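Local structure of endoglucanase E-5 (Thermobifida fusca, 2CKS) at residues S32-Q37 with K264-D269; M64-D69 with W100-P105; H210-L215 with A248-D253; A217-S222 with A256-G261. The protein catalyses the internal hydrolysis of beta-1,4-glucosidic linkages in cellulose, lichenin and cereal beta-glucans, here represented by its family 5 glycoside hydrolase catalytic domain. All blocks are in the same frame, centred on the assembly; numbering follows the deposited sequence.

Overall arrangement
All four contacts belong to one (beta/alpha)8 barrel. Contacts 1 and 2 stand at the C-terminal ends of its strands, centres 13 Å apart, joined by a probable hydrogen bond, Q37 NE2 to E68 O at 2.9 Å. Both face the catalytic centre: the side chains of W265 and H101 come within about 4 and 3 Å of that of E231, the probable nucleophile, and L103 within about 3 Å of that of E139, the probable proton donor. E139 and E231 bind a zinc ion about 5 Å from the W265 side chain and 4 Å from that of H101. Contacts 3 and 4, each centred 27 Å from contact 2, pair helix 212-224 with helix 245-258; Y251 CD1 meets L218 CD2 at 4.2 Å.

Contact 1 (S32-Q37 with K264-D269); sequences STHGIQ and KWNYSD
W265 covers one face of the H34 imidazole: its CZ2 stands 3.4 Å above the imidazole plane, displaced toward the rim, and the two ring planes meet obliquely, inclined by 52°. S268 OG lies at the H34 edge, near its plane, and the N266 amide crosses the imidazole with the planes 61° apart. The W265 indole has N266 CB over one face and S32 OG at its edge, 3.5 Å from CE3; T33 O comes obliquely to within 3.1 Å of CZ3. From outside the two segments, F39 stacks on H34 and the H101 ring lies nearly parallel to the indole. With chi1 at -170°, W265 turns its indole away from its own backbone N and lays it along residues 32-34.

Hydrogen bonds fix the polar groups around these rings. S268 OG donates to N266 OD1 at 2.6 Å, which restrains rotation of the amide, and S32 OG donates to a lone pair of T33 O. R61 and S63 also bond the buried S32 hydroxyl. The backbones are tied twice, from S32 N to K264 O at 2.8 Å and from Y267 N to S32 O, also 2.8 Å. Farther along, water 1 accepts from H34 N and donates to Y267 O, bridging the chains where they diverge.

Strands 29-32 and 262-265 are the first and last of the barrel, so this is its closing seam. The cis peptide between W265 and N266, with the tryptophan beside the probable nucleophile E231, is the non-proline cis bond familiar after strand eight in family 5 glycoside hydrolases.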
# COMPACT_ATOMS: atom_id res chain seq x y z
N SER A 32 -1.56 3.56 -5.18
CA SER A 32 -2.27 3.91 -3.97
C SER A 32 -3.18 5.10 -4.22
O SER A 32 -2.77 6.06 -4.86
CB SER A 32 -1.28 4.30 -2.87
OG SER A 32 -1.97 4.54 -1.65
N THR A 33 -4.40 5.05 -3.71
CA THR A 33 -5.20 6.27 -3.62
C THR A 33 -4.54 7.20 -2.62
O THR A 33 -3.70 6.80 -1.81
CB THR A 33 -6.66 6.01 -3.16
OG1 THR A 33 -6.69 5.67 -1.76
CG2 THR A 33 -7.30 4.84 -3.90
N HIS A 34 -4.95 8.46 -2.68
CA HIS A 34 -4.63 9.39 -1.62
C HIS A 34 -5.73 9.17 -0.57
O HIS A 34 -6.56 8.26 -0.71
CB HIS A 34 -4.60 10.82 -2.16
CG HIS A 34 -3.80 11.78 -1.34
ND1 HIS A 34 -3.05 12.79 -1.91
CD2 HIS A 34 -3.65 11.91 0.00
CE1 HIS A 34 -2.46 13.49 -0.95
NE2 HIS A 34 -2.81 12.98 0.21
N GLY A 35 -5.76 9.97 0.47
CA GLY A 35 -6.72 9.75 1.53
C GLY A 35 -8.12 9.93 1.00
O GLY A 35 -8.41 10.94 0.36
N ILE A 36 -9.01 8.96 1.26
CA ILE A 36 -10.37 9.05 0.72
C ILE A 36 -11.21 10.17 1.35
O ILE A 36 -12.24 10.57 0.80
CB ILE A 36 -11.10 7.67 0.76
CG1 ILE A 36 -11.41 7.23 2.19
CG2 ILE A 36 -10.27 6.61 0.01
CD1 ILE A 36 -12.38 6.04 2.26
N GLN A 37 -10.77 10.72 2.49
CA GLN A 37 -11.45 11.87 3.09
C GLN A 37 -11.21 13.18 2.32
O GLN A 37 -11.94 14.16 2.52
CB GLN A 37 -11.01 12.04 4.55
CG GLN A 37 -9.71 12.79 4.79
CD GLN A 37 -8.46 11.92 4.75
OE1 GLN A 37 -8.45 10.84 4.15
NE2 GLN A 37 -7.40 12.38 5.41
N LYS A 264 2.33 2.98 -6.02
CA LYS A 264 2.88 4.32 -5.98
C LYS A 264 1.89 5.31 -5.38
O LYS A 264 0.69 5.24 -5.63
CB LYS A 264 3.29 4.80 -7.38
CG LYS A 264 3.83 6.22 -7.40
CD LYS A 264 4.39 6.63 -8.74
CE LYS A 264 5.12 7.94 -8.61
NZ LYS A 264 4.26 9.03 -8.07
N TRP A 265 2.42 6.25 -4.61
CA TRP A 265 1.66 7.37 -4.07
C TRP A 265 1.72 8.48 -5.11
O TRP A 265 2.82 8.94 -5.44
CB TRP A 265 2.37 7.83 -2.79
CG TRP A 265 1.66 8.82 -1.94
CD1 TRP A 265 2.02 10.11 -1.74
CD2 TRP A 265 0.52 8.58 -1.09
NE1 TRP A 265 1.15 10.72 -0.86
CE2 TRP A 265 0.23 9.80 -0.44
CE3 TRP A 265 -0.29 7.48 -0.83
CZ2 TRP A 265 -0.83 9.94 0.45
CZ3 TRP A 265 -1.35 7.61 0.06
CH2 TRP A 265 -1.60 8.84 0.69
N ASN A 266 0.61 8.94 -5.69
CA ASN A 266 -0.75 8.47 -5.43
C ASN A 266 -1.65 8.76 -6.65
O ASN A 266 -1.28 9.56 -7.52
CB ASN A 266 -1.32 9.15 -4.19
CG ASN A 266 -1.38 10.66 -4.33
OD1 ASN A 266 -2.30 11.19 -4.96
ND2 ASN A 266 -0.40 11.36 -3.76
N TYR A 267 -2.83 8.13 -6.68
CA TYR A 267 -3.82 8.23 -7.76
C TYR A 267 -4.86 9.30 -7.40
O TYR A 267 -5.98 9.00 -6.95
CB TYR A 267 -4.50 6.87 -7.95
CG TYR A 267 -5.12 6.65 -9.30
CD1 TYR A 267 -4.33 6.53 -10.45
CD2 TYR A 267 -6.50 6.53 -9.44
CE1 TYR A 267 -4.91 6.31 -11.69
CE2 TYR A 267 -7.08 6.31 -10.69
CZ TYR A 267 -6.28 6.20 -11.81
OH TYR A 267 -6.86 6.00 -13.04
N SER A 268 -4.46 10.56 -7.54
CA SER A 268 -5.31 11.71 -7.26
C SER A 268 -4.84 12.89 -8.08
O SER A 268 -3.80 12.82 -8.74
CB SER A 268 -5.27 12.09 -5.78
OG SER A 268 -4.18 12.93 -5.48
N ASP A 269 -5.58 13.99 -8.00
CA ASP A 269 -5.20 15.24 -8.63
C ASP A 269 -4.82 16.31 -7.60
O ASP A 269 -5.03 17.50 -7.82
CB ASP A 269 -6.28 15.72 -9.61
CG ASP A 269 -7.54 16.20 -8.92
OD1 ASP A 269 -7.75 15.90 -7.72
OD2 ASP A 269 -8.38 16.90 -9.53
O HOH W 1 -7.22 9.26 -4.48

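Contact 2 (M64-D69 with W100-P105); sequences MYIQED and WHILTP
Y65 and H101 meet through different first torsions: chi1 of -161° sets CG of H101 opposite its backbone N, whereas at -77° CG of Y65 stands opposite its carbonyl carbon. With these torsions, on adjoining strands, the two side chains run side by side in the same direction, and H101 CD2 lies 3.3 Å above the plane of the Y65 ring, over its centre. The rings are inclined by 40° to each other. The ring edge of H101 meets water 2, which is 2.9 Å from NE2 and also bonds Y65 OH. At the other ring nitrogen, ND1 is bonded to D99, a second-shell carboxylate that fixes the turn of the imidazole.

M64 on the strand and I66 just beyond it form an apolar group with W100. I66 CD1 makes a CH-pi contact almost on the normal of the six-membered ring, 3.3 Å from its centroid, and M64, bent at chi3, brings CE to 3.4 Å from W100 CZ3. Helices 75-90 and 112-126 cover this group. Between the strands, H101 N donates to M64 O at 2.9 Å.

Beyond the strands, water mediates the polar contacts. Water 4 joins Q67 OE1, itself bonded to N111, with L103 N and P105 O; E68 OE2 accepts from waters 5 and 6, which reach T104 N and T104 OG1.

M64-W100 is a parallel bridge between the strands of a beta-alpha-beta unit. Its alternation is that of a (beta/alpha)8 barrel: M64 and W100 face the helices, while H101 stands beside E231, the probable nucleophile, and Y65 lines the cleft next to it.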
# COMPACT_ATOMS: atom_id res chain seq x y z
N MET A 64 -7.13 4.87 3.79
CA MET A 64 -8.11 5.49 4.67
C MET A 64 -7.41 6.05 5.90
O MET A 64 -7.04 5.30 6.81
CB MET A 64 -9.16 4.47 5.09
CG MET A 64 -10.28 5.05 5.96
SD MET A 64 -11.48 3.81 6.43
CE MET A 64 -10.53 2.92 7.68
N TYR A 65 -7.21 7.36 5.93
CA TYR A 65 -6.72 8.04 7.11
C TYR A 65 -7.74 7.87 8.24
O TYR A 65 -8.93 7.71 8.00
CB TYR A 65 -6.55 9.53 6.87
CG TYR A 65 -5.33 9.96 6.08
CD1 TYR A 65 -5.20 9.64 4.74
CD2 TYR A 65 -4.34 10.72 6.68
CE1 TYR A 65 -4.11 10.07 4.00
CE2 TYR A 65 -3.24 11.16 5.95
CZ TYR A 65 -3.14 10.83 4.61
OH TYR A 65 -2.06 11.25 3.87
N ILE A 66 -7.24 7.88 9.47
CA ILE A 66 -8.08 7.71 10.65
C ILE A 66 -8.30 9.07 11.31
O ILE A 66 -9.44 9.47 11.54
CB ILE A 66 -7.44 6.69 11.62
CG1 ILE A 66 -6.90 5.46 10.87
CG2 ILE A 66 -8.46 6.30 12.70
CD1 ILE A 66 -7.90 4.74 10.02
N GLN A 67 -7.21 9.76 11.59
CA GLN A 67 -7.23 11.16 11.97
C GLN A 67 -7.25 12.01 10.69
O GLN A 67 -7.57 11.50 9.62
CB GLN A 67 -6.05 11.46 12.89
CG GLN A 67 -6.28 10.96 14.32
CD GLN A 67 -6.25 9.44 14.45
OE1 GLN A 67 -5.29 8.79 14.03
NE2 GLN A 67 -7.29 8.88 15.05
N GLU A 68 -6.96 13.31 10.79
CA GLU A 68 -6.91 14.21 9.63
C GLU A 68 -8.22 14.17 8.83
O GLU A 68 -8.22 14.10 7.60
CB GLU A 68 -5.67 13.91 8.77
CG GLU A 68 -4.38 13.97 9.59
CD GLU A 68 -3.12 13.77 8.78
OE1 GLU A 68 -2.89 14.54 7.81
OE2 GLU A 68 -2.35 12.85 9.11
N ASP A 69 -9.33 14.22 9.57
CA ASP A 69 -10.69 14.25 9.01
C ASP A 69 -11.13 12.94 8.38
O ASP A 69 -12.10 12.90 7.61
CB ASP A 69 -10.85 15.42 8.03
CG ASP A 69 -10.63 16.76 8.69
OD1 ASP A 69 -9.89 17.59 8.12
OD2 ASP A 69 -11.16 17.07 9.77
N TRP A 100 -5.18 0.86 6.58
CA TRP A 100 -5.45 1.57 7.83
C TRP A 100 -4.37 2.63 7.99
O TRP A 100 -3.28 2.36 8.51
CB TRP A 100 -5.44 0.54 8.96
CG TRP A 100 -5.89 1.06 10.27
CD1 TRP A 100 -5.10 1.33 11.35
CD2 TRP A 100 -7.22 1.36 10.66
NE1 TRP A 100 -5.88 1.77 12.40
CE2 TRP A 100 -7.18 1.81 11.99
CE3 TRP A 100 -8.46 1.29 10.01
CZ2 TRP A 100 -8.33 2.19 12.68
CZ3 TRP A 100 -9.59 1.66 10.69
CH2 TRP A 100 -9.53 2.11 12.01
N HIS A 101 -4.66 3.83 7.52
CA HIS A 101 -3.64 4.81 7.21
C HIS A 101 -3.31 5.72 8.38
O HIS A 101 -3.58 6.92 8.37
CB HIS A 101 -4.02 5.63 5.97
CG HIS A 101 -2.88 6.31 5.31
ND1 HIS A 101 -2.10 5.71 4.35
CD2 HIS A 101 -2.37 7.56 5.48
CE1 HIS A 101 -1.17 6.56 3.95
NE2 HIS A 101 -1.32 7.69 4.61
N ILE A 102 -2.72 5.12 9.40
CA ILE A 102 -2.24 5.87 10.55
C ILE A 102 -0.97 6.61 10.17
O ILE A 102 -0.19 6.15 9.32
CB ILE A 102 -2.02 4.96 11.78
CG1 ILE A 102 -0.90 3.93 11.54
CG2 ILE A 102 -3.32 4.28 12.17
CD1 ILE A 102 0.37 4.20 12.35
N LEU A 103 -0.79 7.78 10.77
CA LEU A 103 0.36 8.62 10.50
C LEU A 103 0.67 9.51 11.71
O LEU A 103 1.78 9.46 12.25
CB LEU A 103 0.09 9.47 9.26
CG LEU A 103 1.20 10.43 8.83
CD1 LEU A 103 2.54 9.71 8.68
CD2 LEU A 103 0.81 11.13 7.53
N THR A 104 -0.32 10.30 12.12
CA THR A 104 -0.22 11.17 13.30
C THR A 104 -1.55 11.12 14.05
O THR A 104 -2.57 11.58 13.51
CB THR A 104 0.07 12.64 12.88
OG1 THR A 104 1.26 12.72 12.08
CG2 THR A 104 0.38 13.50 14.11
N PRO A 105 -1.60 10.60 15.27
CA PRO A 105 -0.47 10.00 16.01
C PRO A 105 0.20 8.78 15.35
O PRO A 105 -0.46 7.99 14.67
CB PRO A 105 -1.11 9.58 17.33
CG PRO A 105 -2.30 10.43 17.46
CD PRO A 105 -2.83 10.60 16.07
O HOH W 2 0.72 9.60 3.83
O HOH W 3 -4.55 8.83 10.12
O HOH W 4 -2.69 8.14 12.95
O HOH W 5 -2.93 10.99 10.79
O HOH W 6 0.27 13.76 9.77

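Contact 3 (H210-L215 with A248-D253); sequences HRDNYL and ADRYID
Y251 reaches across the helix pair to donate its OH to H210 O at 2.7 Å. The donor stands 66° out of the carbonyl plane, while H210 O lies at the edge of the tyrosine ring, in its plane. Over one face of that ring sits L215 CD1, a CH-pi contact 3.9 Å from the centroid. Y214 CB closes on the hydroxyl as well, 3.1 Å from Y251 OH.

The second point of attachment is a salt bridge. R250 NH2 meets D212 OD2 at 3.2 Å along a nearly straight N-H...O path of 168°, whereas the bond from NH1 to OD1, of the same length, is bent and weak. The groups are not coplanar: OD2 lies in the guanidinium plane but is approached from above the carboxylate plane, and the two planes are 72° apart. L215 CD2 fills in beside the arginine, 3.7 Å from NH2.

Farther out, F205 of strand 199-206 stacks on Y251, and the H210 and Y214 rings pack together. R211, the N-cap residue of helix 212-224, turns its guanidinium to D244. A phenylalanine in place of Y251 would probably leave H210 O without this donor and let the loop before the helix shift.

The chemistry is divided between a buried aromatic tether and an exposed ion pair. Solvent probably weakens the latter, although the negative charge of D212, in the first helical turn, probably interacts favourably with the helix dipole.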
# COMPACT_ATOMS: atom_id res chain seq x y z
N HIS A 210 15.58 9.66 -0.59
CA HIS A 210 15.99 8.39 0.02
C HIS A 210 16.89 7.66 -0.97
O HIS A 210 16.42 7.12 -1.98
CB HIS A 210 14.77 7.55 0.36
CG HIS A 210 13.89 8.15 1.41
ND1 HIS A 210 14.36 8.92 2.45
CD2 HIS A 210 12.54 8.11 1.56
CE1 HIS A 210 13.35 9.31 3.21
NE2 HIS A 210 12.23 8.83 2.68
N ARG A 211 18.18 7.66 -0.65
CA ARG A 211 19.23 7.27 -1.59
C ARG A 211 19.73 5.85 -1.27
O ARG A 211 18.93 4.98 -0.94
CB ARG A 211 20.38 8.29 -1.53
CG ARG A 211 19.99 9.74 -1.27
CD ARG A 211 19.29 10.42 -2.42
NE ARG A 211 20.04 10.32 -3.66
CZ ARG A 211 19.53 10.58 -4.87
NH1 ARG A 211 18.26 10.98 -5.00
NH2 ARG A 211 20.29 10.44 -5.95
N ASP A 212 21.03 5.63 -1.36
CA ASP A 212 21.58 4.27 -1.32
C ASP A 212 21.34 3.52 -0.01
O ASP A 212 21.22 2.30 -0.03
CB ASP A 212 23.08 4.29 -1.66
CG ASP A 212 23.34 4.61 -3.12
OD1 ASP A 212 22.62 5.45 -3.69
OD2 ASP A 212 24.25 4.07 -3.79
N ASN A 213 21.31 4.23 1.11
CA ASN A 213 21.05 3.57 2.39
C ASN A 213 19.63 3.00 2.50
O ASN A 213 19.42 1.99 3.16
CB ASN A 213 21.42 4.44 3.61
CG ASN A 213 20.56 5.70 3.76
OD1 ASN A 213 20.24 6.11 4.87
ND2 ASN A 213 20.23 6.34 2.64
N TYR A 214 18.67 3.63 1.83
CA TYR A 214 17.31 3.10 1.78
C TYR A 214 17.20 1.95 0.78
O TYR A 214 16.58 0.93 1.06
CB TYR A 214 16.32 4.23 1.44
CG TYR A 214 16.04 5.15 2.60
CD1 TYR A 214 14.85 5.07 3.31
CD2 TYR A 214 16.96 6.10 2.97
CE1 TYR A 214 14.60 5.93 4.39
CE2 TYR A 214 16.72 6.97 4.03
CZ TYR A 214 15.54 6.87 4.74
OH TYR A 214 15.32 7.73 5.79
N LEU A 215 17.83 2.11 -0.39
CA LEU A 215 17.86 1.05 -1.40
C LEU A 215 18.54 -0.21 -0.85
O LEU A 215 18.04 -1.31 -1.03
CB LEU A 215 18.58 1.56 -2.67
CG LEU A 215 18.64 0.63 -3.88
CD1 LEU A 215 17.27 0.51 -4.51
CD2 LEU A 215 19.65 1.14 -4.90
N ALA A 248 14.82 6.56 -8.81
CA ALA A 248 13.59 5.79 -8.78
C ALA A 248 13.71 4.53 -9.63
O ALA A 248 13.24 3.47 -9.24
CB ALA A 248 12.42 6.64 -9.24
N ASP A 249 14.35 4.65 -10.79
CA ASP A 249 14.54 3.51 -11.69
C ASP A 249 15.43 2.43 -11.04
O ASP A 249 15.26 1.24 -11.32
CB ASP A 249 15.17 3.96 -13.02
CG ASP A 249 14.19 4.65 -13.95
OD1 ASP A 249 12.96 4.58 -13.74
OD2 ASP A 249 14.58 5.30 -14.96
N ARG A 250 16.37 2.83 -10.19
CA ARG A 250 17.17 1.86 -9.45
C ARG A 250 16.30 1.04 -8.51
O ARG A 250 16.44 -0.17 -8.42
CB ARG A 250 18.30 2.54 -8.68
CG ARG A 250 19.31 3.22 -9.58
CD ARG A 250 20.34 4.04 -8.84
NE ARG A 250 21.14 3.20 -7.96
CZ ARG A 250 21.96 3.67 -7.02
NH1 ARG A 250 22.10 4.98 -6.83
NH2 ARG A 250 22.64 2.82 -6.27
N TYR A 251 15.38 1.71 -7.82
CA TYR A 251 14.41 1.01 -6.97
C TYR A 251 13.51 0.09 -7.81
O TYR A 251 13.24 -1.05 -7.42
CB TYR A 251 13.53 2.02 -6.23
CG TYR A 251 14.15 2.67 -5.02
CD1 TYR A 251 14.14 2.03 -3.78
CD2 TYR A 251 14.69 3.94 -5.10
CE1 TYR A 251 14.67 2.64 -2.66
CE2 TYR A 251 15.22 4.56 -3.97
CZ TYR A 251 15.22 3.90 -2.76
OH TYR A 251 15.74 4.51 -1.64
N ILE A 252 13.04 0.58 -8.95
CA ILE A 252 12.17 -0.21 -9.82
C ILE A 252 12.87 -1.46 -10.30
O ILE A 252 12.28 -2.54 -10.33
CB ILE A 252 11.66 0.63 -11.01
CG1 ILE A 252 10.66 1.68 -10.52
CG2 ILE A 252 11.05 -0.25 -12.10
CD1 ILE A 252 9.27 1.13 -10.25
N ASP A 253 14.13 -1.33 -10.68
CA ASP A 253 14.89 -2.48 -11.17
C ASP A 253 15.14 -3.49 -10.06
O ASP A 253 15.06 -4.69 -10.30
CB ASP A 253 16.20 -2.03 -11.82
CG ASP A 253 15.96 -1.27 -13.12
OD1 ASP A 253 16.90 -0.59 -13.58
OD2 ASP A 253 14.87 -1.28 -13.74

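Contact 4 (A217-S222 with A256-G261); sequences ALREAS and AERKIG
R258 meets S222 and R219 in the outer helical layer of the (beta/alpha)8 barrel, where helix 245-258 ends in a Schellman motif at K259. Its CB points toward helix 212-224. From there chi1 of -58° and chi2 of -70° fold the chain, and CG and CD both pass S222 OG, CD at 3.9 Å. NE then turns back to its own helix, making a salt bridge with the anti lone pair of E257 OE2 at 3.1 Å. At the tip NH1 has two weak bonds across the contact, to S222 OG at 2.7 Å and to R219 O at 3.3 Å, and a salt bridge to E223. NH2 lies near R219 CG, 3.6 Å away, which covers one face of the guanidinium in the R219 conformer described; a second conformer exists.

A leucine in place of R258 would probably leave the carboxylates of E257 and E223 without their cationic mate and S222 OG without its donor from the facing helix.

After the turn the chain comes back toward the barrel with I260, whose side chain slides past L218 in the opposite direction. Its CD1 stands 4.1 Å from L218 CD1 and 3.9 Å from S222 CB, an apolar patch extended by L254 and, from strand 227-233, by V227 and V229. The serine hydroxyl accepts from the arginine while giving its own proton back into the helix: S222 OG donates to R219 O at 2.8 Å, tilted 28° from the carbonyl plane.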
# COMPACT_ATOMS: atom_id res chain seq x y z
N ALA A 217 18.77 -1.12 2.31
CA ALA A 217 17.90 -1.70 3.33
C ALA A 217 16.79 -2.54 2.71
O ALA A 217 16.42 -3.57 3.26
CB ALA A 217 17.31 -0.61 4.22
N LEU A 218 16.26 -2.09 1.58
CA LEU A 218 15.23 -2.86 0.88
C LEU A 218 15.80 -4.18 0.35
O LEU A 218 15.16 -5.23 0.49
CB LEU A 218 14.64 -2.02 -0.25
CG LEU A 218 13.55 -2.68 -1.09
CD1 LEU A 218 12.39 -3.15 -0.22
CD2 LEU A 218 13.08 -1.70 -2.13
N ARG A 219 16.99 -4.13 -0.23
CA ARG A 219 17.69 -5.34 -0.68
C ARG A 219 17.92 -6.29 0.50
O ARG A 219 17.63 -7.49 0.41
CB ARG A 219 19.04 -4.97 -1.30
CG ARG A 219 19.17 -5.33 -2.76
CD ARG A 219 20.58 -5.19 -3.32
NE ARG A 219 20.75 -3.99 -4.15
CZ ARG A 219 21.35 -2.86 -3.78
NH1 ARG A 219 21.87 -2.74 -2.57
NH2 ARG A 219 21.45 -1.84 -4.62
N GLU A 220 18.42 -5.75 1.60
CA GLU A 220 18.69 -6.52 2.81
C GLU A 220 17.43 -7.20 3.34
O GLU A 220 17.43 -8.38 3.65
CB GLU A 220 19.29 -5.60 3.87
CG GLU A 220 19.68 -6.30 5.16
CD GLU A 220 20.18 -5.35 6.23
OE1 GLU A 220 20.18 -4.11 6.02
OE2 GLU A 220 20.58 -5.86 7.31
N ALA A 221 16.34 -6.45 3.41
CA ALA A 221 15.09 -6.96 3.97
C ALA A 221 14.57 -8.11 3.13
O ALA A 221 14.07 -9.10 3.66
CB ALA A 221 14.06 -5.85 4.03
N SER A 222 14.70 -7.98 1.81
CA SER A 222 14.13 -8.96 0.89
C SER A 222 14.83 -10.32 1.00
O SER A 222 14.27 -11.33 0.59
CB SER A 222 14.14 -8.43 -0.54
OG SER A 222 15.44 -8.41 -1.08
N ALA A 256 11.83 -5.30 -9.37
CA ALA A 256 11.54 -6.27 -10.42
C ALA A 256 12.39 -7.55 -10.27
O ALA A 256 11.88 -8.66 -10.40
CB ALA A 256 11.78 -5.64 -11.79
N GLU A 257 13.67 -7.37 -9.96
CA GLU A 257 14.61 -8.47 -9.74
C GLU A 257 14.15 -9.37 -8.58
O GLU A 257 14.22 -10.59 -8.67
CB GLU A 257 16.00 -7.88 -9.49
CG GLU A 257 17.10 -8.82 -9.02
CD GLU A 257 18.32 -8.03 -8.56
OE1 GLU A 257 19.06 -7.53 -9.43
OE2 GLU A 257 18.52 -7.89 -7.34
N ARG A 258 13.65 -8.75 -7.52
CA ARG A 258 13.28 -9.46 -6.30
C ARG A 258 11.79 -9.75 -6.20
O ARG A 258 11.31 -10.30 -5.21
CB ARG A 258 13.72 -8.64 -5.09
CG ARG A 258 15.21 -8.33 -5.06
CD ARG A 258 16.06 -9.54 -4.80
NE ARG A 258 17.47 -9.20 -4.78
CZ ARG A 258 18.20 -9.02 -3.69
NH1 ARG A 258 17.65 -9.14 -2.48
NH2 ARG A 258 19.49 -8.73 -3.80
N LYS A 259 11.06 -9.37 -7.26
CA LYS A 259 9.61 -9.50 -7.33
C LYS A 259 8.90 -8.89 -6.11
O LYS A 259 7.95 -9.46 -5.56
CB LYS A 259 9.21 -10.96 -7.59
CG LYS A 259 9.77 -11.49 -8.92
CD LYS A 259 8.87 -12.53 -9.56
CE LYS A 259 9.16 -12.69 -11.07
NZ LYS A 259 8.32 -11.79 -11.92
N ILE A 260 9.37 -7.72 -5.73
CA ILE A 260 8.77 -6.94 -4.65
C ILE A 260 7.65 -6.07 -5.23
O ILE A 260 7.89 -5.21 -6.08
CB ILE A 260 9.82 -6.04 -3.99
CG1 ILE A 260 10.89 -6.90 -3.30
CG2 ILE A 260 9.16 -5.10 -2.98
CD1 ILE A 260 12.15 -6.14 -2.97
N GLY A 261 6.42 -6.31 -4.77
CA GLY A 261 5.28 -5.55 -5.25
C GLY A 261 5.31 -4.12 -4.75
O GLY A 261 5.98 -3.80 -3.76